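Local coordinates for protein sulfate transporter 4.1, chloroplastic (Arabidopsis thaliana, PDB 7LHV) that cotransports sulfate with protons across a membrane as a member of the SLC26/SulP family and may take part in regulating sulfate assimilation, at residues A[263-266]-A[267-271]; A[218-221]-A[222-226]; A[591-594]-A[595-599]; A[620-623]-A[624-628]. All blocks are in the same frame, centred on the assembly; numbering follows the deposited sequence.

Interaction 1: A[263-266]-A[267-271]; sequences LILV and ILQVM
I267 N donates to L263 O at 2.9 Å, and L268 N donates to I264 O at the same 2.9 Å. Two further bonds of this kind follow: Q269 N to L265 O and V270 N to V266 O. All four are nearly straight, with angles at the hydrogen of 161 to 164°. This is the regular i to i+4 ladder of an alpha helix. The side chains lie along it. I264 and L268 stand side by side and point the same way, with I264 CG2 4.0 Å from L268 CD1. I264 has CG2 anti to its backbone N, which carries this methyl to the carbonyl side of the residue, where L268 follows. V266 CG1 and V270 CG2 meet more loosely, at 4.4 Å, on the surface. I264 and L265 continue onto helix 431-443, touching A433, A436 and I439, and Q269 reaches S443 there. M271 turns to helix 284-300. The segment lies within helix 255-277, in a predicted transmembrane span. The carbonyls of 263-266 are paired with the N-H groups of 267-270, and the pairs I264/L268 and V266/V270 are aliphatic, a chemistry suited to an apolar membrane setting.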
loop_
_atom_site.group_PDB
_atom_site.type_symbol
_atom_site.label_atom_id
_atom_site.label_comp_id
_atom_site.label_asym_id
_atom_site.label_seq_id
_atom_site.Cartn_x
_atom_site.Cartn_y
_atom_site.Cartn_z
ATOM N N LEU A 263 12.746 45.333 2.302
ATOM C CA LEU A 263 12.993 45.890 3.627
ATOM C C LEU A 263 12.121 45.225 4.684
ATOM O O LEU A 263 12.598 44.910 5.783
ATOM C CB LEU A 263 12.770 47.402 3.623
ATOM C CG LEU A 263 13.738 48.230 2.779
ATOM C CD1 LEU A 263 13.308 49.687 2.758
ATOM C CD2 LEU A 263 15.156 48.094 3.304
ATOM N N ILE A 264 10.842 44.999 4.375
ATOM C CA ILE A 264 9.960 44.367 5.352
ATOM C C ILE A 264 10.426 42.948 5.651
ATOM O O ILE A 264 10.457 42.522 6.810
ATOM C CB ILE A 264 8.501 44.401 4.862
ATOM C CG1 ILE A 264 7.958 45.828 4.922
ATOM C CG2 ILE A 264 7.636 43.481 5.700
ATOM C CD1 ILE A 264 6.606 45.994 4.277
ATOM N N LEU A 265 10.806 42.196 4.614
ATOM C CA LEU A 265 11.279 40.832 4.820
ATOM C C LEU A 265 12.567 40.809 5.633
ATOM O O LEU A 265 12.740 39.956 6.510
ATOM C CB LEU A 265 11.479 40.143 3.473
ATOM C CG LEU A 265 11.948 38.690 3.499
ATOM C CD1 LEU A 265 10.941 37.820 4.222
ATOM C CD2 LEU A 265 12.169 38.194 2.084
ATOM N N VAL A 266 13.484 41.741 5.356
ATOM C CA VAL A 266 14.731 41.804 6.114
ATOM C C VAL A 266 14.448 42.101 7.580
ATOM O O VAL A 266 15.019 41.466 8.477
ATOM C CB VAL A 266 15.677 42.850 5.495
ATOM C CG1 VAL A 266 16.727 43.284 6.503
ATOM C CG2 VAL A 266 16.334 42.292 4.246
ATOM N N ILE A 267 13.562 43.061 7.849
ATOM C CA ILE A 267 13.232 43.400 9.230
ATOM C C ILE A 267 12.592 42.211 9.934
ATOM O O ILE A 267 12.924 41.897 11.084
ATOM C CB ILE A 267 12.322 44.642 9.275
ATOM C CG1 ILE A 267 13.097 45.883 8.832
ATOM C CG2 ILE A 267 11.751 44.836 10.668
ATOM C CD1 ILE A 267 14.252 46.237 9.735
ATOM N N LEU A 268 11.667 41.526 9.255
ATOM C CA LEU A 268 10.998 40.378 9.858
ATOM C C LEU A 268 11.988 39.267 10.180
ATOM O O LEU A 268 11.940 38.679 11.266
ATOM C CB LEU A 268 9.904 39.860 8.927
ATOM C CG LEU A 268 8.471 40.325 9.185
ATOM C CD1 LEU A 268 8.395 41.837 9.260
ATOM C CD2 LEU A 268 7.549 39.798 8.103
ATOM N N GLN A 269 12.895 38.966 9.248
ATOM C CA GLN A 269 13.855 37.895 9.483
ATOM C C GLN A 269 14.846 38.266 10.579
ATOM O O GLN A 269 15.228 37.415 11.390
ATOM C CB GLN A 269 14.576 37.543 8.184
ATOM C CG GLN A 269 13.840 36.505 7.353
ATOM C CD GLN A 269 14.624 36.067 6.134
ATOM O OE1 GLN A 269 15.614 36.693 5.759
ATOM N NE2 GLN A 269 14.183 34.981 5.509
ATOM N N VAL A 270 15.268 39.532 10.630
ATOM C CA VAL A 270 16.160 39.976 11.698
ATOM C C VAL A 270 15.474 39.850 13.052
ATOM O O VAL A 270 16.069 39.366 14.025
ATOM C CB VAL A 270 16.635 41.416 11.432
ATOM C CG1 VAL A 270 17.123 42.065 12.716
ATOM C CG2 VAL A 270 17.731 41.423 10.382
ATOM N N MET A 271 14.210 40.277 13.136
ATOM C CA MET A 271 13.476 40.162 14.392
ATOM C C MET A 271 13.320 38.706 14.806
ATOM O O MET A 271 13.494 38.367 15.982
ATOM C CB MET A 271 12.106 40.828 14.261
ATOM C CG MET A 271 12.151 42.344 14.252
ATOM S SD MET A 271 10.530 43.078 13.973
ATOM C CE MET A 271 9.720 42.702 15.523
#

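Interaction 2: A[218-221]-A[222-226]; sequences IVIG and LSQIK
V219 O takes two hydrogen bonds from S223, one from the backbone and one from the side chain. S223 N lies 2.9 Å from V219 O, and S223 OG lies 3.0 Å from V219 O. The two donors come to the carbonyl plane from opposite faces. The hydroxyl stands well above the plane, 36° out of it. A chi1 of -68° keeps OG beside its own N and within reach of the V219 carbonyl. The other polar contacts are backbone bonds. L222 N to I218 O is the straightest, at 165°. Q224 N to I220 O is more bent. I225 N to G221 O is weak, as is a second bond from S223 N to I220 O. The ladder thus becomes less regular toward the later residues.

Apolar contact within the turn is slight. I218 CG2 approaches L222 CD1 at 4.4 Å. The Q224 chain bends at chi2 and leads away. Larger packing lies outside the turn. I220 and Q224 both touch V438 of helix 431-443 and L119 of helix 91-119, while V219, L222, S223 and I225 face helix 239-249. The backbone pattern is that of an alpha helix, helix 206-229, whose residues up to S223 fall in a predicted transmembrane span and in which a serine hydroxyl is bonded back to the carbonyl four residues earlier.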
loop_
_atom_site.group_PDB
_atom_site.type_symbol
_atom_site.label_atom_id
_atom_site.label_comp_id
_atom_site.label_asym_id
_atom_site.label_seq_id
_atom_site.Cartn_x
_atom_site.Cartn_y
_atom_site.Cartn_z
ATOM N N ILE A 218 9.229 26.335 -1.146
ATOM C CA ILE A 218 9.882 27.030 -2.256
ATOM C C ILE A 218 8.846 27.514 -3.267
ATOM O O ILE A 218 8.934 28.636 -3.780
ATOM C CB ILE A 218 10.944 26.129 -2.910
ATOM C CG1 ILE A 218 12.119 25.924 -1.958
ATOM C CG2 ILE A 218 11.436 26.740 -4.206
ATOM C CD1 ILE A 218 13.119 24.911 -2.444
ATOM N N VAL A 219 7.851 26.677 -3.566
ATOM C CA VAL A 219 6.799 27.070 -4.501
ATOM C C VAL A 219 6.020 28.263 -3.963
ATOM O O VAL A 219 5.684 29.190 -4.708
ATOM C CB VAL A 219 5.876 25.873 -4.798
ATOM C CG1 VAL A 219 4.588 26.340 -5.451
ATOM C CG2 VAL A 219 6.586 24.875 -5.688
ATOM N N ILE A 220 5.719 28.261 -2.664
ATOM C CA ILE A 220 4.981 29.365 -2.057
ATOM C C ILE A 220 5.776 30.660 -2.152
ATOM O O ILE A 220 5.235 31.716 -2.504
ATOM C CB ILE A 220 4.629 29.027 -0.597
ATOM C CG1 ILE A 220 3.534 27.965 -0.537
ATOM C CG2 ILE A 220 4.188 30.267 0.141
ATOM C CD1 ILE A 220 3.419 27.297 0.809
ATOM N N GLY A 221 7.074 30.600 -1.845
ATOM C CA GLY A 221 7.897 31.793 -1.954
ATOM C C GLY A 221 7.980 32.323 -3.373
ATOM O O GLY A 221 7.872 33.533 -3.607
ATOM N N LEU A 222 8.168 31.426 -4.344
ATOM C CA LEU A 222 8.243 31.861 -5.733
ATOM C C LEU A 222 6.902 32.347 -6.262
ATOM O O LEU A 222 6.874 33.123 -7.220
ATOM C CB LEU A 222 8.773 30.731 -6.614
ATOM C CG LEU A 222 10.290 30.550 -6.589
ATOM C CD1 LEU A 222 10.715 29.492 -7.582
ATOM C CD2 LEU A 222 10.992 31.865 -6.876
ATOM N N SER A 223 5.793 31.906 -5.673
ATOM C CA SER A 223 4.497 32.455 -6.050
ATOM C C SER A 223 4.290 33.836 -5.446
ATOM O O SER A 223 3.695 34.712 -6.083
ATOM C CB SER A 223 3.376 31.512 -5.616
ATOM O OG SER A 223 3.403 30.308 -6.360
ATOM N N GLN A 224 4.773 34.045 -4.223
ATOM C CA GLN A 224 4.577 35.319 -3.545
ATOM C C GLN A 224 5.563 36.391 -3.983
ATOM O O GLN A 224 5.339 37.567 -3.681
ATOM C CB GLN A 224 4.671 35.127 -2.030
ATOM C CG GLN A 224 3.548 34.289 -1.461
ATOM C CD GLN A 224 2.217 35.001 -1.501
ATOM O OE1 GLN A 224 1.944 35.883 -0.690
ATOM N NE2 GLN A 224 1.375 34.620 -2.454
ATOM N N ILE A 225 6.645 36.026 -4.675
ATOM C CA ILE A 225 7.576 37.044 -5.159
ATOM C C ILE A 225 6.919 37.970 -6.182
ATOM O O ILE A 225 7.447 39.051 -6.471
ATOM C CB ILE A 225 8.841 36.382 -5.750
ATOM C CG1 ILE A 225 9.948 37.414 -5.969
ATOM C CG2 ILE A 225 8.528 35.734 -7.075
ATOM C CD1 ILE A 225 10.482 38.017 -4.693
ATOM N N LYS A 226 5.767 37.578 -6.736
ATOM C CA LYS A 226 5.112 38.406 -7.744
ATOM C C LYS A 226 4.651 39.739 -7.171
ATOM O O LYS A 226 4.597 40.739 -7.895
ATOM C CB LYS A 226 3.934 37.651 -8.363
ATOM C CG LYS A 226 2.700 37.568 -7.488
ATOM C CD LYS A 226 1.662 36.647 -8.097
ATOM C CE LYS A 226 0.471 36.471 -7.177
ATOM N NZ LYS A 226 -0.466 35.433 -7.683
#

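Interaction 3: A[591-594]-A[595-599]; sequences KELY and QEYKT
Y594 holds its ring carbon CG anti to the backbone N (chi1 168°), and K598 bends at chi2 and chi3. Together these turns lay the lysine chain across one face of the tyrosine ring. K598 CG is 3.9 Å from the centroid of the Y594 ring, 23° off the normal, a CH-pi contact displaced toward the rim. Further along, K598 CD lies 3.5 Å from Y594 OH. The amine goes on to a hydrogen bond with Q603. In the backbone of the same pair, K598 N bonds to Y594 O at 2.9 Å, one of four i to i+4 bonds between 591-594 and 595-599. Their helix, 584-599, connects the parallel strands 569-575 and 603-606 in a beta-alpha-beta crossover of the STAS domain. Y594 and Y597 both rest on L604 of the second strand.

Y597 brings its ring over its backbone acceptor: L593 O lies over one ring face. The Y597 hydroxyl hydrogen-bonds to L549 O of helix 542-560. E596 runs out extended, with OE1 3.9 Å from L593 CD1, and its carboxylate forms a salt bridge with R550. E596 OE1 also lies close to the like-charged E553, a repulsion that R550 may ease. At the helix end, Q595 O accepts from both T599 N and T599 OG1, the latter at 3.2 Å. K591, E596 and T599 also pack on the second subunit, against F453, A357 and R360 of that chain.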
loop_
_atom_site.group_PDB
_atom_site.type_symbol
_atom_site.label_atom_id
_atom_site.label_comp_id
_atom_site.label_asym_id
_atom_site.label_seq_id
_atom_site.Cartn_x
_atom_site.Cartn_y
_atom_site.Cartn_z
ATOM N N LYS A 591 1.674 -27.004 4.883
ATOM C CA LYS A 591 1.275 -28.317 4.388
ATOM C C LYS A 591 1.903 -28.614 3.031
ATOM O O LYS A 591 2.354 -29.740 2.777
ATOM C CB LYS A 591 -0.248 -28.408 4.311
ATOM C CG LYS A 591 -0.922 -28.507 5.668
ATOM C CD LYS A 591 -2.370 -28.946 5.545
ATOM C CE LYS A 591 -3.259 -27.809 5.078
ATOM N NZ LYS A 591 -4.699 -28.131 5.264
ATOM N N GLU A 592 1.946 -27.615 2.144
ATOM C CA GLU A 592 2.569 -27.822 0.839
ATOM C C GLU A 592 4.054 -28.148 0.974
ATOM O O GLU A 592 4.560 -29.057 0.303
ATOM C CB GLU A 592 2.368 -26.594 -0.045
ATOM C CG GLU A 592 0.928 -26.363 -0.459
ATOM C CD GLU A 592 0.755 -25.101 -1.280
ATOM O OE1 GLU A 592 1.777 -24.469 -1.623
ATOM O OE2 GLU A 592 -0.402 -24.741 -1.582
ATOM N N LEU A 593 4.770 -27.415 1.829
ATOM C CA LEU A 593 6.188 -27.700 2.039
ATOM C C LEU A 593 6.398 -29.054 2.697
ATOM O O LEU A 593 7.374 -29.744 2.394
ATOM C CB LEU A 593 6.857 -26.593 2.856
ATOM C CG LEU A 593 7.343 -25.326 2.144
ATOM C CD1 LEU A 593 8.444 -25.697 1.170
ATOM C CD2 LEU A 593 6.247 -24.594 1.407
ATOM N N TYR A 594 5.504 -29.460 3.601
ATOM C CA TYR A 594 5.631 -30.794 4.177
ATOM C C TYR A 594 5.468 -31.871 3.113
ATOM O O TYR A 594 6.212 -32.860 3.095
ATOM C CB TYR A 594 4.610 -31.000 5.290
ATOM C CG TYR A 594 4.513 -32.443 5.708
ATOM C CD1 TYR A 594 5.554 -33.058 6.386
ATOM C CD2 TYR A 594 3.394 -33.202 5.403
ATOM C CE1 TYR A 594 5.476 -34.380 6.762
ATOM C CE2 TYR A 594 3.308 -34.526 5.774
ATOM C CZ TYR A 594 4.351 -35.110 6.454
ATOM O OH TYR A 594 4.268 -36.431 6.828
ATOM N N GLN A 595 4.491 -31.702 2.219
ATOM C CA GLN A 595 4.309 -32.673 1.146
ATOM C C GLN A 595 5.522 -32.707 0.223
ATOM O O GLN A 595 5.985 -33.785 -0.169
ATOM C CB GLN A 595 3.037 -32.355 0.361
ATOM C CG GLN A 595 1.759 -32.625 1.136
ATOM C CD GLN A 595 0.522 -32.141 0.411
ATOM O OE1 GLN A 595 0.598 -31.274 -0.458
ATOM N NE2 GLN A 595 -0.627 -32.699 0.767
ATOM N N GLU A 596 6.059 -31.535 -0.124
ATOM C CA GLU A 596 7.244 -31.497 -0.976
ATOM C C GLU A 596 8.458 -32.104 -0.280
ATOM O O GLU A 596 9.332 -32.671 -0.944
ATOM C CB GLU A 596 7.541 -30.064 -1.410
ATOM C CG GLU A 596 6.486 -29.448 -2.309
ATOM C CD GLU A 596 6.761 -27.987 -2.609
ATOM O OE1 GLU A 596 7.841 -27.493 -2.230
ATOM O OE2 GLU A 596 5.894 -27.331 -3.225
ATOM N N TYR A 597 8.540 -31.979 1.046
ATOM C CA TYR A 597 9.632 -32.599 1.789
ATOM C C TYR A 597 9.493 -34.116 1.813
ATOM O O TYR A 597 10.493 -34.836 1.724
ATOM C CB TYR A 597 9.682 -32.032 3.206
ATOM C CG TYR A 597 10.302 -30.656 3.286
ATOM C CD1 TYR A 597 11.165 -30.207 2.300
ATOM C CD2 TYR A 597 10.026 -29.808 4.346
ATOM C CE1 TYR A 597 11.730 -28.953 2.365
ATOM C CE2 TYR A 597 10.590 -28.552 4.418
ATOM C CZ TYR A 597 11.442 -28.131 3.426
ATOM O OH TYR A 597 12.010 -26.882 3.489
ATOM N N LYS A 598 8.262 -34.620 1.951
ATOM C CA LYS A 598 8.034 -36.054 1.784
ATOM C C LYS A 598 8.421 -36.524 0.389
ATOM O O LYS A 598 8.941 -37.635 0.227
ATOM C CB LYS A 598 6.576 -36.407 2.080
ATOM C CG LYS A 598 6.103 -36.132 3.503
ATOM C CD LYS A 598 6.704 -37.145 4.485
ATOM C CE LYS A 598 7.971 -36.668 5.172
ATOM N NZ LYS A 598 8.432 -37.662 6.182
ATOM N N THR A 599 8.172 -35.704 -0.631
ATOM C CA THR A 599 8.628 -36.058 -1.971
ATOM C C THR A 599 10.148 -36.145 -2.024
ATOM O O THR A 599 10.705 -37.037 -2.673
ATOM C CB THR A 599 8.111 -35.045 -2.992
ATOM O OG1 THR A 599 6.679 -35.041 -2.974
ATOM C CG2 THR A 599 8.589 -35.402 -4.389
#

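Interaction 4: A[620-623]-A[624-628]; sequences SGMV and ELVGK
G627 N reaches V623 O at 2.8 Å, the shortest hydrogen bond of this turn, though bent to 133° at the hydrogen. V626 N to M622 O is straighter, at 168° and 2.9 Å. L625 N to G621 O is longer, at 3.2 Å. These three i to i+4 bonds run from G621 O, through helix 622-626, to G627 N.

Side chains close round the same turn. M622, extended and with CG anti to the backbone N (chi1 -177°), crosses V626, with M622 CG 4.1 Å from V626 CG1. V623 and K628 lie side by side, pointing the same way, and V623 CG1 touches K628 CD at 3.8 Å. The aliphatic part of the lysine thus lies along the valine.

M622 also packs on L590 of helix 584-599 and on I617 of helix 611-620. V623 and V626 both lean on F631.

Both glycines have positive phi. G621 ends helix 611-620 with a Schellman motif and is at once the N-cap of the next helix, so the chain turns there without a longer linker. G627 is the first residue to leave helix 622-626. The result is a one-turn helix bracketed by two glycines, set against helix 584-599 within the STAS domain.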
loop_
_atom_site.group_PDB
_atom_site.type_symbol
_atom_site.label_atom_id
_atom_site.label_comp_id
_atom_site.label_asym_id
_atom_site.label_seq_id
_atom_site.Cartn_x
_atom_site.Cartn_y
_atom_site.Cartn_z
ATOM N N SER A 620 -6.286 -26.331 11.287
ATOM C CA SER A 620 -6.082 -26.550 9.860
ATOM C C SER A 620 -5.847 -28.012 9.508
ATOM O O SER A 620 -5.815 -28.343 8.317
ATOM C CB SER A 620 -4.906 -25.712 9.358
ATOM O OG SER A 620 -3.689 -26.147 9.933
ATOM N N GLY A 621 -5.677 -28.886 10.495
ATOM C CA GLY A 621 -5.423 -30.285 10.228
ATOM C C GLY A 621 -3.979 -30.636 9.959
ATOM O O GLY A 621 -3.701 -31.765 9.541
ATOM N N MET A 622 -3.049 -29.705 10.178
ATOM C CA MET A 622 -1.642 -29.986 9.920
ATOM C C MET A 622 -1.073 -30.998 10.905
ATOM O O MET A 622 -0.186 -31.780 10.541
ATOM C CB MET A 622 -0.834 -28.690 9.962
ATOM C CG MET A 622 0.631 -28.872 9.627
ATOM S SD MET A 622 1.552 -27.326 9.592
ATOM C CE MET A 622 3.204 -27.943 9.284
ATOM N N VAL A 623 -1.555 -30.998 12.150
ATOM C CA VAL A 623 -1.037 -31.931 13.150
ATOM C C VAL A 623 -1.303 -33.368 12.726
ATOM O O VAL A 623 -0.430 -34.237 12.837
ATOM C CB VAL A 623 -1.645 -31.631 14.532
ATOM C CG1 VAL A 623 -1.294 -32.736 15.513
ATOM C CG2 VAL A 623 -1.153 -30.296 15.046
ATOM N N GLU A 624 -2.512 -33.643 12.234
ATOM C CA GLU A 624 -2.829 -34.986 11.765
ATOM C C GLU A 624 -2.047 -35.339 10.508
ATOM O O GLU A 624 -1.690 -36.505 10.309
ATOM C CB GLU A 624 -4.329 -35.111 11.513
ATOM C CG GLU A 624 -5.182 -35.002 12.766
ATOM C CD GLU A 624 -4.971 -36.161 13.720
ATOM O OE1 GLU A 624 -4.690 -37.283 13.245
ATOM O OE2 GLU A 624 -5.086 -35.952 14.946
ATOM N N LEU A 625 -1.777 -34.354 9.648
ATOM C CA LEU A 625 -1.068 -34.632 8.402
ATOM C C LEU A 625 0.393 -34.979 8.660
ATOM O O LEU A 625 0.911 -35.962 8.117
ATOM C CB LEU A 625 -1.178 -33.436 7.458
ATOM C CG LEU A 625 -0.250 -33.462 6.243
ATOM C CD1 LEU A 625 -0.784 -34.407 5.185
ATOM C CD2 LEU A 625 -0.074 -32.068 5.673
ATOM N N VAL A 626 1.079 -34.186 9.486
ATOM C CA VAL A 626 2.503 -34.407 9.713
ATOM C C VAL A 626 2.784 -35.322 10.897
ATOM O O VAL A 626 3.912 -35.817 11.032
ATOM C CB VAL A 626 3.251 -33.078 9.916
ATOM C CG1 VAL A 626 2.945 -32.115 8.788
ATOM C CG2 VAL A 626 2.893 -32.471 11.250
ATOM N N GLY A 627 1.802 -35.561 11.761
ATOM C CA GLY A 627 2.012 -36.416 12.909
ATOM C C GLY A 627 2.242 -35.637 14.185
ATOM O O GLY A 627 2.970 -34.641 14.190
ATOM N N LYS A 628 1.621 -36.082 15.279
ATOM C CA LYS A 628 1.773 -35.383 16.549
ATOM C C LYS A 628 3.168 -35.580 17.134
ATOM O O LYS A 628 3.639 -34.738 17.907
ATOM C CB LYS A 628 0.702 -35.856 17.533
ATOM C CG LYS A 628 0.744 -35.177 18.891
ATOM C CD LYS A 628 0.333 -33.718 18.785
ATOM C CE LYS A 628 0.269 -33.058 20.153
ATOM N NZ LYS A 628 -0.068 -31.610 20.052
#

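Overall arrangement
From the N terminus the four contacts follow in series. Each is local to a single helical stretch, so none closes a long loop, and none nests in or crosses another. Interaction 2 comes first, on helix 206-229, then interaction 1 on helix 255-277. Their centres are about 17 Å apart and they do not touch, but both helices pack on helix 431-443 of the transporter domain. Interactions 3 and 4 lie in the STAS domain, on the opposite side of the chain's centre, with centres some 64 to 76 Å from the first two. These two do touch: K591 and Y594 meet residues of 620-628, joining helix 584-599 to helix 622-626.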